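Local coordinates for transcriptional regulator (Methanobacterium thermoautotrophicum, PDB 3BPV), which probably binds DNA through a winged-helix motif and represses transcription, as a regulator of the MarR family, at residues Leu67-Pro79 / Tyr85-Ile97. Numbering follows the deposited sequence.
Sequences LEESGFIEREQDP and YILEVTRRGEEII
Arg75 turns its CG opposite the backbone N (chi1 176°) and runs extended to NE, while Tyr85 sets its ring beside its own N (chi1 -68°), an arrangement that carries the guanidinium over one face of the phenol. This is a cation-pi contact, Arg75 CZ lying 3.7 Å from the Tyr85 ring centroid, with the two planes 65° apart, so that NE and NH2 lean on the ring rather than stacking flat. A leucine in place of Tyr85 would probably cost the guanidinium its aromatic face and leave it freer to turn. Beneath runs an antiparallel hairpin, with Glu76 and Ile86 exchanging two backbone bonds, the shorter 2.7 Å from Ile86 N to Glu76 O. At the other end, Thr90 OG1 donates to Gly71 O (2.7 Å) and accepts from Gly93 N (3.0 Å), coupling the Schellman turn to the helix N-cap. Ile96 CD1 sits over the centre of the Phe72 ring, and Arg92 NH1 reaches its edge. These strands form the wing of the winged-helix domain: on the face with Arg75, Ile73 and Leu87 pack on Leu64 of helix 57-69, Val89 meets Ile38 of helix 29-40, and Leu87 also touches Leu49 of helix 46-53.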
ATOM      1  N   LEU A  67     -12.182  12.353  -3.555  1.00 17.61           N
ATOM      2  CA  LEU A  67     -11.720  12.978  -4.791  1.00 17.27           C
ATOM      3  C   LEU A  67     -12.859  13.741  -5.445  1.00 18.74           C
ATOM      4  O   LEU A  67     -12.655  14.820  -5.998  1.00 19.80           O
ATOM      5  CB  LEU A  67     -11.189  11.931  -5.773  1.00 16.97           C
ATOM      6  CG  LEU A  67      -9.777  11.401  -5.518  1.00 15.33           C
ATOM      7  CD1 LEU A  67      -9.514  10.217  -6.431  1.00 15.63           C
ATOM      8  CD2 LEU A  67      -8.758  12.518  -5.747  1.00 16.80           C
ATOM      9  N   GLU A  68     -14.055  13.175  -5.371  1.00 20.21           N
ATOM     10  CA  GLU A  68     -15.238  13.801  -5.954  1.00 21.30           C
ATOM     11  C   GLU A  68     -15.617  15.065  -5.180  1.00 22.04           C
ATOM     12  O   GLU A  68     -15.951  16.089  -5.774  1.00 24.38           O
ATOM     13  CB  GLU A  68     -16.409  12.814  -5.944  1.00 24.58           C
ATOM     14  CG  GLU A  68     -17.632  13.274  -6.726  1.00 29.52           C
ATOM     15  CD  GLU A  68     -18.791  12.300  -6.613  1.00 31.56           C
ATOM     16  OE1 GLU A  68     -18.593  11.100  -6.902  1.00 35.34           O
ATOM     17  OE2 GLU A  68     -19.902  12.733  -6.240  1.00 36.37           O
ATOM     18  N   GLU A  69     -15.558  14.992  -3.856  1.00 24.06           N
ATOM     19  CA  GLU A  69     -15.893  16.139  -3.016  1.00 26.68           C
ATOM     20  C   GLU A  69     -14.950  17.301  -3.301  1.00 25.91           C
ATOM     21  O   GLU A  69     -15.357  18.466  -3.287  1.00 26.16           O
ATOM     22  CB  GLU A  69     -15.799  15.760  -1.537  1.00 29.58           C
ATOM     23  CG  GLU A  69     -16.158  16.890  -0.583  1.00 35.05           C
ATOM     24  CD  GLU A  69     -17.632  17.246  -0.621  1.00 37.49           C
ATOM     25  OE1 GLU A  69     -18.139  17.580  -1.714  1.00 39.62           O
ATOM     26  OE2 GLU A  69     -18.285  17.194   0.443  1.00 39.91           O
ATOM     27  N   SER A  70     -13.685  16.979  -3.552  1.00 24.03           N
ATOM     28  CA  SER A  70     -12.683  17.997  -3.845  1.00 22.06           C
ATOM     29  C   SER A  70     -12.791  18.506  -5.283  1.00 23.01           C
ATOM     30  O   SER A  70     -12.115  19.464  -5.660  1.00 23.81           O
ATOM     31  CB  SER A  70     -11.283  17.441  -3.594  1.00 22.59           C
ATOM     32  OG  SER A  70     -11.109  17.114  -2.225  1.00 24.23           O
ATOM     33  N   GLY A  71     -13.638  17.856  -6.077  1.00 21.61           N
ATOM     34  CA  GLY A  71     -13.836  18.260  -7.459  1.00 21.18           C
ATOM     35  C   GLY A  71     -12.763  17.816  -8.439  1.00 20.47           C
ATOM     36  O   GLY A  71     -12.608  18.417  -9.505  1.00 19.82           O
ATOM     37  N   PHE A  72     -12.024  16.764  -8.103  1.00 18.09           N
ATOM     38  CA  PHE A  72     -10.967  16.281  -8.989  1.00 18.36           C
ATOM     39  C   PHE A  72     -11.433  15.204  -9.954  1.00 17.19           C
ATOM     40  O   PHE A  72     -10.787  14.953 -10.966  1.00 17.64           O
ATOM     41  CB  PHE A  72      -9.776  15.765  -8.178  1.00 17.89           C
ATOM     42  CG  PHE A  72      -9.136  16.810  -7.314  1.00 20.78           C
ATOM     43  CD1 PHE A  72      -8.859  18.077  -7.821  1.00 21.88           C
ATOM     44  CD2 PHE A  72      -8.802  16.528  -5.994  1.00 20.51           C
ATOM     45  CE1 PHE A  72      -8.260  19.048  -7.022  1.00 22.24           C
ATOM     46  CE2 PHE A  72      -8.202  17.491  -5.190  1.00 18.96           C
ATOM     47  CZ  PHE A  72      -7.931  18.752  -5.704  1.00 22.94           C
ATOM     48  N   ILE A  73     -12.538  14.546  -9.632  1.00 18.24           N
ATOM     49  CA  ILE A  73     -13.076  13.532 -10.529  1.00 19.06           C
ATOM     50  C   ILE A  73     -14.585  13.644 -10.554  1.00 19.55           C
ATOM     51  O   ILE A  73     -15.190  14.243  -9.664  1.00 20.13           O
ATOM     52  CB  ILE A  73     -12.719  12.075 -10.106  1.00 19.80           C
ATOM     53  CG1 ILE A  73     -13.407  11.716  -8.783  1.00 20.84           C
ATOM     54  CG2 ILE A  73     -11.215  11.909 -10.026  1.00 20.07           C
ATOM     55  CD1 ILE A  73     -13.281  10.244  -8.393  1.00 20.64           C
ATOM     56  N   GLU A  74     -15.184  13.062 -11.583  1.00 21.05           N
ATOM     57  CA  GLU A  74     -16.626  13.063 -11.729  1.00 23.78           C
ATOM     58  C   GLU A  74     -17.060  11.612 -11.865  1.00 23.29           C
ATOM     59  O   GLU A  74     -16.336  10.787 -12.427  1.00 22.89           O
ATOM     60  CB  GLU A  74     -17.040  13.862 -12.968  1.00 26.98           C
ATOM     61  CG  GLU A  74     -16.471  13.335 -14.273  1.00 31.22           C
ATOM     62  CD  GLU A  74     -17.002  14.081 -15.479  1.00 33.33           C
ATOM     63  OE1 GLU A  74     -18.233  14.066 -15.689  1.00 36.01           O
ATOM     64  OE2 GLU A  74     -16.192  14.684 -16.213  1.00 36.04           O
ATOM     65  N   ARG A  75     -18.243  11.311 -11.346  1.00 23.98           N
ATOM     66  CA  ARG A  75     -18.787   9.963 -11.388  1.00 26.11           C
ATOM     67  C   ARG A  75     -20.196  10.000 -11.969  1.00 27.09           C
ATOM     68  O   ARG A  75     -21.038  10.776 -11.521  1.00 27.31           O
ATOM     69  CB  ARG A  75     -18.819   9.388  -9.972  1.00 28.58           C
ATOM     70  CG  ARG A  75     -19.446   8.018  -9.850  1.00 31.42           C
ATOM     71  CD  ARG A  75     -19.743   7.718  -8.394  1.00 36.33           C
ATOM     72  NE  ARG A  75     -20.312   6.389  -8.205  1.00 38.89           N
ATOM     73  CZ  ARG A  75     -20.863   5.972  -7.072  1.00 39.51           C
ATOM     74  NH1 ARG A  75     -20.924   6.782  -6.024  1.00 41.89           N
ATOM     75  NH2 ARG A  75     -21.351   4.743  -6.984  1.00 41.85           N
ATOM     76  N   GLU A  76     -20.446   9.167 -12.972  1.00 27.78           N
ATOM     77  CA  GLU A  76     -21.762   9.114 -13.604  1.00 28.31           C
ATOM     78  C   GLU A  76     -22.230   7.671 -13.752  1.00 27.12           C
ATOM     79  O   GLU A  76     -21.418   6.757 -13.838  1.00 22.50           O
ATOM     80  CB  GLU A  76     -21.722   9.788 -14.981  1.00 30.61           C
ATOM     81  CG  GLU A  76     -21.379  11.271 -14.941  1.00 35.05           C
ATOM     82  CD  GLU A  76     -21.550  11.945 -16.290  1.00 37.22           C
ATOM     83  OE1 GLU A  76     -22.689  11.967 -16.803  1.00 39.46           O
ATOM     84  OE2 GLU A  76     -20.549  12.453 -16.837  1.00 39.41           O
ATOM     85  N   GLN A  77     -23.545   7.474 -13.777  1.00 27.78           N
ATOM     86  CA  GLN A  77     -24.118   6.139 -13.908  1.00 27.96           C
ATOM     87  C   GLN A  77     -23.849   5.526 -15.278  1.00 26.66           C
ATOM     88  O   GLN A  77     -23.988   6.187 -16.309  1.00 27.25           O
ATOM     89  CB  GLN A  77     -25.630   6.192 -13.655  1.00 31.17           C
ATOM     90  CG  GLN A  77     -26.350   4.864 -13.844  1.00 35.31           C
ATOM     91  CD  GLN A  77     -27.842   4.964 -13.581  1.00 37.30           C
ATOM     92  OE1 GLN A  77     -28.525   5.824 -14.136  1.00 40.03           O
ATOM     93  NE2 GLN A  77     -28.355   4.077 -12.738  1.00 37.74           N
ATOM     94  N   ASP A  78     -23.454   4.256 -15.278  1.00 25.46           N
ATOM     95  CA  ASP A  78     -23.175   3.534 -16.512  1.00 24.16           C
ATOM     96  C   ASP A  78     -24.514   3.346 -17.226  1.00 25.10           C
ATOM     97  O   ASP A  78     -25.427   2.723 -16.688  1.00 24.54           O
ATOM     98  CB  ASP A  78     -22.542   2.177 -16.177  1.00 24.44           C
ATOM     99  CG  ASP A  78     -22.252   1.336 -17.404  1.00 23.73           C
ATOM    100  OD1 ASP A  78     -22.502   1.798 -18.535  1.00 26.24           O
ATOM    101  OD2 ASP A  78     -21.765   0.200 -17.231  1.00 25.07           O
ATOM    102  N   PRO A  79     -24.651   3.889 -18.445  1.00 24.62           N
ATOM    103  CA  PRO A  79     -25.916   3.743 -19.170  1.00 25.35           C
ATOM    104  C   PRO A  79     -26.285   2.302 -19.513  1.00 25.53           C
ATOM    105  O   PRO A  79     -27.447   2.004 -19.788  1.00 26.22           O
ATOM    106  CB  PRO A  79     -25.698   4.605 -20.410  1.00 25.08           C
ATOM    107  CG  PRO A  79     -24.234   4.436 -20.671  1.00 25.34           C
ATOM    108  CD  PRO A  79     -23.648   4.581 -19.277  1.00 23.61           C
ATOM    109  N   TYR A  85     -20.604   2.501 -12.315  1.00 19.77           N
ATOM    110  CA  TYR A  85     -20.347   3.934 -12.408  1.00 18.83           C
ATOM    111  C   TYR A  85     -19.094   4.253 -13.214  1.00 18.34           C
ATOM    112  O   TYR A  85     -18.077   3.566 -13.101  1.00 20.27           O
ATOM    113  CB  TYR A  85     -20.245   4.527 -11.001  1.00 18.92           C
ATOM    114  CG  TYR A  85     -21.574   4.496 -10.292  1.00 20.78           C
ATOM    115  CD1 TYR A  85     -22.488   5.538 -10.442  1.00 21.61           C
ATOM    116  CD2 TYR A  85     -21.965   3.378  -9.559  1.00 21.08           C
ATOM    117  CE1 TYR A  85     -23.758   5.464  -9.888  1.00 22.91           C
ATOM    118  CE2 TYR A  85     -23.236   3.294  -9.001  1.00 22.11           C
ATOM    119  CZ  TYR A  85     -24.128   4.340  -9.173  1.00 23.87           C
ATOM    120  OH  TYR A  85     -25.400   4.260  -8.655  1.00 27.46           O
ATOM    121  N   ILE A  86     -19.183   5.305 -14.024  1.00 18.11           N
ATOM    122  CA  ILE A  86     -18.086   5.741 -14.878  1.00 18.08           C
ATOM    123  C   ILE A  86     -17.304   6.863 -14.213  1.00 16.74           C
ATOM    124  O   ILE A  86     -17.888   7.817 -13.702  1.00 18.30           O
ATOM    125  CB  ILE A  86     -18.622   6.255 -16.235  1.00 19.35           C
ATOM    126  CG1 ILE A  86     -19.543   5.205 -16.860  1.00 22.21           C
ATOM    127  CG2 ILE A  86     -17.467   6.586 -17.162  1.00 22.59           C
ATOM    128  CD1 ILE A  86     -18.906   3.858 -17.046  1.00 24.99           C
ATOM    129  N   LEU A  87     -15.981   6.750 -14.236  1.00 15.79           N
ATOM    130  CA  LEU A  87     -15.127   7.762 -13.622  1.00 16.79           C
ATOM    131  C   LEU A  87     -14.306   8.520 -14.648  1.00 16.50           C
ATOM    132  O   LEU A  87     -13.847   7.955 -15.632  1.00 18.05           O
ATOM    133  CB  LEU A  87     -14.159   7.112 -12.629  1.00 15.95           C
ATOM    134  CG  LEU A  87     -14.785   6.175 -11.597  1.00 17.59           C
ATOM    135  CD1 LEU A  87     -13.694   5.461 -10.820  1.00 17.69           C
ATOM    136  CD2 LEU A  87     -15.685   6.974 -10.671  1.00 19.53           C
ATOM    137  N   GLU A  88     -14.122   9.809 -14.400  1.00 17.34           N
ATOM    138  CA  GLU A  88     -13.311  10.638 -15.273  1.00 19.68           C
ATOM    139  C   GLU A  88     -12.712  11.767 -14.453  1.00 18.65           C
ATOM    140  O   GLU A  88     -13.310  12.233 -13.483  1.00 19.69           O
ATOM    141  CB  GLU A  88     -14.151  11.221 -16.411  1.00 24.13           C
ATOM    142  CG  GLU A  88     -13.329  12.010 -17.419  1.00 30.25           C
ATOM    143  CD  GLU A  88     -14.170  12.562 -18.551  1.00 32.18           C
ATOM    144  OE1 GLU A  88     -14.826  11.760 -19.248  1.00 35.57           O
ATOM    145  OE2 GLU A  88     -14.174  13.795 -18.741  1.00 36.14           O
ATOM    146  N   VAL A  89     -11.514  12.191 -14.832  1.00 18.89           N
ATOM    147  CA  VAL A  89     -10.864  13.281 -14.127  1.00 19.86           C
ATOM    148  C   VAL A  89     -11.421  14.590 -14.670  1.00 21.44           C
ATOM    149  O   VAL A  89     -11.611  14.741 -15.875  1.00 24.20           O
ATOM    150  CB  VAL A  89      -9.344  13.257 -14.340  1.00 20.68           C
ATOM    151  CG1 VAL A  89      -8.698  14.382 -13.553  1.00 22.14           C
ATOM    152  CG2 VAL A  89      -8.787  11.918 -13.903  1.00 20.46           C
ATOM    153  N   THR A  90     -11.706  15.522 -13.772  1.00 21.24           N
ATOM    154  CA  THR A  90     -12.236  16.818 -14.167  1.00 22.99           C
ATOM    155  C   THR A  90     -11.081  17.673 -14.670  1.00 23.00           C
ATOM    156  O   THR A  90      -9.920  17.273 -14.588  1.00 22.95           O
ATOM    157  CB  THR A  90     -12.865  17.544 -12.981  1.00 21.77           C
ATOM    158  OG1 THR A  90     -11.855  17.757 -11.987  1.00 20.15           O
ATOM    159  CG2 THR A  90     -14.011  16.730 -12.392  1.00 22.62           C
ATOM    160  N   ARG A  91     -11.400  18.854 -15.189  1.00 24.86           N
ATOM    161  CA  ARG A  91     -10.367  19.757 -15.676  1.00 26.34           C
ATOM    162  C   ARG A  91      -9.477  20.129 -14.497  1.00 24.93           C
ATOM    163  O   ARG A  91      -8.254  20.192 -14.619  1.00 25.34           O
ATOM    164  CB  ARG A  91     -11.001  21.018 -16.262  1.00 29.62           C
ATOM    165  CG  ARG A  91      -9.991  22.045 -16.738  1.00 34.38           C
ATOM    166  CD  ARG A  91      -9.178  21.552 -17.930  1.00 37.49           C
ATOM    167  NE  ARG A  91      -9.985  21.424 -19.143  1.00 40.88           N
ATOM    168  CZ  ARG A  91     -10.750  20.376 -19.436  1.00 42.33           C
ATOM    169  NH1 ARG A  91     -10.819  19.343 -18.608  1.00 42.89           N
ATOM    170  NH2 ARG A  91     -11.453  20.363 -20.561  1.00 42.59           N
ATOM    171  N   ARG A  92     -10.112  20.366 -13.353  1.00 23.83           N
ATOM    172  CA  ARG A  92      -9.412  20.724 -12.126  1.00 23.38           C
ATOM    173  C   ARG A  92      -8.433  19.612 -11.757  1.00 21.54           C
ATOM    174  O   ARG A  92      -7.296  19.875 -11.368  1.00 21.53           O
ATOM    175  CB  ARG A  92     -10.431  20.926 -11.002  1.00 24.51           C
ATOM    176  CG  ARG A  92      -9.855  21.359  -9.661  1.00 28.32           C
ATOM    177  CD  ARG A  92      -9.329  22.787  -9.705  1.00 33.09           C
ATOM    178  NE  ARG A  92      -9.118  23.339  -8.367  1.00 37.11           N
ATOM    179  CZ  ARG A  92      -8.213  22.898  -7.499  1.00 37.81           C
ATOM    180  NH1 ARG A  92      -7.417  21.890  -7.816  1.00 39.91           N
ATOM    181  NH2 ARG A  92      -8.108  23.467  -6.305  1.00 39.80           N
ATOM    182  N   GLY A  93      -8.884  18.367 -11.884  1.00 21.65           N
ATOM    183  CA  GLY A  93      -8.030  17.235 -11.568  1.00 21.52           C
ATOM    184  C   GLY A  93      -6.838  17.103 -12.499  1.00 21.79           C
ATOM    185  O   GLY A  93      -5.727  16.811 -12.059  1.00 21.41           O
ATOM    186  N   GLU A  94      -7.058  17.313 -13.793  1.00 23.30           N
ATOM    187  CA  GLU A  94      -5.975  17.209 -14.765  1.00 24.31           C
ATOM    188  C   GLU A  94      -4.938  18.307 -14.554  1.00 23.61           C
ATOM    189  O   GLU A  94      -3.756  18.121 -14.837  1.00 24.54           O
ATOM    190  CB  GLU A  94      -6.528  17.313 -16.189  1.00 26.70           C
ATOM    191  CG  GLU A  94      -7.629  16.323 -16.508  1.00 32.28           C
ATOM    192  CD  GLU A  94      -8.078  16.407 -17.951  1.00 35.47           C
ATOM    193  OE1 GLU A  94      -8.509  17.499 -18.382  1.00 38.62           O
ATOM    194  OE2 GLU A  94      -8.000  15.380 -18.658  1.00 37.50           O
ATOM    195  N   GLU A  95      -5.377  19.446 -14.037  1.00 22.93           N
ATOM    196  CA  GLU A  95      -4.469  20.562 -13.829  1.00 23.24           C
ATOM    197  C   GLU A  95      -3.540  20.431 -12.629  1.00 22.59           C
ATOM    198  O   GLU A  95      -2.535  21.138 -12.549  1.00 24.07           O
ATOM    199  CB  GLU A  95      -5.279  21.856 -13.772  1.00 22.50           C
ATOM    200  CG  GLU A  95      -6.022  22.093 -15.083  1.00 24.29           C
ATOM    201  CD  GLU A  95      -7.052  23.190 -15.012  1.00 24.77           C
ATOM    202  OE1 GLU A  95      -7.784  23.263 -14.006  1.00 25.10           O
ATOM    203  OE2 GLU A  95      -7.147  23.975 -15.979  1.00 28.09           O
ATOM    204  N   ILE A  96      -3.856  19.523 -11.709  1.00 22.06           N
ATOM    205  CA  ILE A  96      -2.999  19.327 -10.540  1.00 22.42           C
ATOM    206  C   ILE A  96      -2.031  18.166 -10.736  1.00 22.22           C
ATOM    207  O   ILE A  96      -1.196  17.905  -9.873  1.00 22.72           O
ATOM    208  CB  ILE A  96      -3.808  19.060  -9.244  1.00 23.71           C
ATOM    209  CG1 ILE A  96      -4.631  17.777  -9.384  1.00 22.91           C
ATOM    210  CG2 ILE A  96      -4.687  20.256  -8.921  1.00 25.34           C
ATOM    211  CD1 ILE A  96      -5.295  17.330  -8.090  1.00 26.67           C
ATOM    212  N   ILE A  97      -2.139  17.468 -11.864  1.00 22.07           N
ATOM    213  CA  ILE A  97      -1.253  16.338 -12.143  1.00 22.55           C
ATOM    214  C   ILE A  97       0.220  16.756 -12.167  1.00 21.75           C
ATOM    215  O   ILE A  97       1.083  16.042 -11.651  1.00 21.90           O
ATOM    216  CB  ILE A  97      -1.602  15.656 -13.492  1.00 23.81           C
ATOM    217  CG1 ILE A  97      -3.053  15.169 -13.469  1.00 27.51           C
ATOM    218  CG2 ILE A  97      -0.657  14.484 -13.749  1.00 23.14           C
ATOM    219  CD1 ILE A  97      -3.357  14.173 -12.372  1.00 28.42           C
TER